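Local coordinates for polysaccharide deacetylase-like protein (Bacillus anthracis, PDB 4V33) that is probably a zinc-binding polysaccharide deacetylase, one of two putative deacetylases required for osmotic stability and cell shape maintenance, at residues S248-M253 and E289-K294. Sequence-based numbering, arbitrary orientation.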
loop_
_atom_site.group_PDB
_atom_site.type_symbol
_atom_site.label_atom_id
_atom_site.label_comp_id
_atom_site.label_asym_id
_atom_site.label_seq_id
_atom_site.Cartn_x
_atom_site.Cartn_y
_atom_site.Cartn_z
ATOM N N SER A 248 -21.706 2.756 -16.715
ATOM C CA SER A 248 -20.755 2.590 -17.813
ATOM C C SER A 248 -19.381 3.177 -17.482
ATOM O O SER A 248 -18.362 2.603 -17.868
ATOM C CB SER A 248 -21.304 3.156 -19.127
ATOM O OG SER A 248 -21.543 4.547 -19.038
ATOM N N ASP A 249 -19.347 4.302 -16.766
ATOM C CA ASP A 249 -18.073 4.891 -16.333
ATOM C C ASP A 249 -17.320 3.915 -15.444
ATOM O O ASP A 249 -16.127 3.676 -15.623
ATOM C CB ASP A 249 -18.288 6.173 -15.517
ATOM C CG ASP A 249 -18.785 7.332 -16.349
ATOM O OD1 ASP A 249 -18.576 7.338 -17.576
ATOM O OD2 ASP A 249 -19.383 8.252 -15.757
ATOM N N ILE A 250 -18.022 3.371 -14.457
ATOM C CA ILE A 250 -17.412 2.438 -13.523
ATOM C C ILE A 250 -16.880 1.204 -14.247
ATOM O O ILE A 250 -15.780 0.733 -13.963
ATOM C CB ILE A 250 -18.413 2.037 -12.425
ATOM C CG1 ILE A 250 -18.635 3.224 -11.487
ATOM C CG2 ILE A 250 -17.908 0.825 -11.651
ATOM C CD1 ILE A 250 -19.794 3.037 -10.527
ATOM N N LYS A 251 -17.656 0.685 -15.191
ATOM C CA LYS A 251 -17.221 -0.496 -15.925
ATOM C C LYS A 251 -15.965 -0.200 -16.747
ATOM O O LYS A 251 -15.053 -1.017 -16.804
ATOM C CB LYS A 251 -18.359 -1.056 -16.784
ATOM C CG LYS A 251 -19.386 -1.849 -15.970
ATOM C CD LYS A 251 -20.585 -2.262 -16.813
ATOM C CE LYS A 251 -21.391 -3.373 -16.146
ATOM N NZ LYS A 251 -21.868 -2.999 -14.784
ATOM N N GLU A 252 -15.899 0.983 -17.346
ATOM C CA GLU A 252 -14.711 1.382 -18.094
ATOM C C GLU A 252 -13.496 1.482 -17.165
ATOM O O GLU A 252 -12.401 1.010 -17.491
ATOM C CB GLU A 252 -14.962 2.713 -18.803
ATOM C CG GLU A 252 -13.896 3.125 -19.795
ATOM C CD GLU A 252 -14.282 4.376 -20.571
ATOM O OE1 GLU A 252 -15.475 4.747 -20.556
ATOM O OE2 GLU A 252 -13.392 4.985 -21.197
ATOM N N MET A 253 -13.694 2.089 -16.001
ATOM C CA MET A 253 -12.610 2.277 -15.040
ATOM C C MET A 253 -12.093 0.945 -14.518
ATOM O O MET A 253 -10.886 0.733 -14.414
ATOM C CB MET A 253 -13.086 3.149 -13.878
ATOM C CG MET A 253 -13.326 4.591 -14.279
ATOM S SD MET A 253 -14.324 5.502 -13.085
ATOM C CE MET A 253 -13.095 5.834 -11.835
ATOM N N GLU A 289 -20.566 -4.507 -5.477
ATOM C CA GLU A 289 -20.015 -5.744 -6.031
ATOM C C GLU A 289 -20.809 -6.233 -7.237
ATOM O O GLU A 289 -20.234 -6.751 -8.194
ATOM C CB GLU A 289 -19.956 -6.843 -4.961
ATOM C CG GLU A 289 -18.812 -6.653 -3.980
ATOM C CD GLU A 289 -18.724 -7.742 -2.933
ATOM O OE1 GLU A 289 -19.733 -8.446 -2.704
ATOM O OE2 GLU A 289 -17.639 -7.895 -2.331
ATOM N N LYS A 290 -22.130 -6.072 -7.195
ATOM C CA LYS A 290 -22.959 -6.482 -8.322
ATOM C C LYS A 290 -22.684 -5.609 -9.543
ATOM O O LYS A 290 -22.749 -6.080 -10.680
ATOM C CB LYS A 290 -24.444 -6.436 -7.963
ATOM C CG LYS A 290 -24.869 -7.461 -6.927
ATOM C CD LYS A 290 -26.389 -7.537 -6.835
ATOM C CE LYS A 290 -26.838 -8.477 -5.726
ATOM N NZ LYS A 290 -26.422 -7.987 -4.382
ATOM N N ILE A 291 -22.369 -4.341 -9.304
ATOM C CA ILE A 291 -22.072 -3.417 -10.389
ATOM C C ILE A 291 -20.704 -3.693 -11.016
ATOM O O ILE A 291 -20.565 -3.722 -12.237
ATOM C CB ILE A 291 -22.099 -1.959 -9.899
ATOM C CG1 ILE A 291 -23.499 -1.592 -9.403
ATOM C CG2 ILE A 291 -21.664 -1.016 -11.010
ATOM C CD1 ILE A 291 -23.576 -0.231 -8.739
ATOM N N THR A 292 -19.694 -3.895 -10.176
ATOM C CA THR A 292 -18.319 -4.016 -10.666
ATOM C C THR A 292 -17.927 -5.433 -11.050
ATOM O O THR A 292 -17.022 -5.633 -11.864
ATOM C CB THR A 292 -17.300 -3.543 -9.618
ATOM O OG1 THR A 292 -17.299 -4.463 -8.518
ATOM C CG2 THR A 292 -17.629 -2.128 -9.126
ATOM N N GLY A 293 -18.583 -6.419 -10.443
ATOM C CA GLY A 293 -18.201 -7.807 -10.639
ATOM C C GLY A 293 -16.893 -8.166 -9.953
ATOM O O GLY A 293 -16.326 -9.235 -10.197
ATOM N N LYS A 294 -16.413 -7.270 -9.096
ATOM C CA LYS A 294 -15.168 -7.467 -8.358
ATOM C C LYS A 294 -15.438 -7.285 -6.871
ATOM O O LYS A 294 -16.342 -6.535 -6.492
ATOM C CB LYS A 294 -14.118 -6.441 -8.801
ATOM C CG LYS A 294 -13.800 -6.456 -10.280
ATOM C CD LYS A 294 -13.023 -7.693 -10.666
ATOM C CE LYS A 294 -12.437 -7.547 -12.062
ATOM N NZ LYS A 294 -11.728 -8.776 -12.508
#
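Ile250 and Lys251 face Ile291 and Thr292 where a turn of helix 247-255 meets the C-terminal end of helix 277-292; the backbones come closest at the CA atoms of Lys251 and Thr292, 6.4 Å apart. Both helices belong to the NodB-type fold of polysaccharide deacetylases, a distorted (beta/alpha) barrel, and the contact joins two of them on its outer side. Thr292 ends the helix, and Gly293 follows with positive phi (72°) while its N still bonds to Glu289 O.

Ile250 points at this helix end. Its CG2, anti to the backbone N, lies 3.9 Å from Thr292 CG2 and 4.2 Å from Ile291 CG2, so a single methyl meets both residues. Behind this small apolar patch lies the barrel wall, where Ile250 and Thr292 both rest on Met261 of strand 259-263; Val239, a loop residue, touches both isoleucines.

On the more exposed side, Lys251 reaches across with a chain extended until its last torsion bends (chi4 57°), which turns the ammonium group toward the helix terminus. The other branch of Thr292 serves its own segment: OG1 accepts from Lys294 N at 3.0 Å, an ST turn that ties the chain leaving the helix back to its last turn. The one hydrogen bond between the segments runs from Lys251 NZ to Ile291 O, 3.0 Å long, meeting a lone pair in the carbonyl plane at a C=O...N angle of 143°.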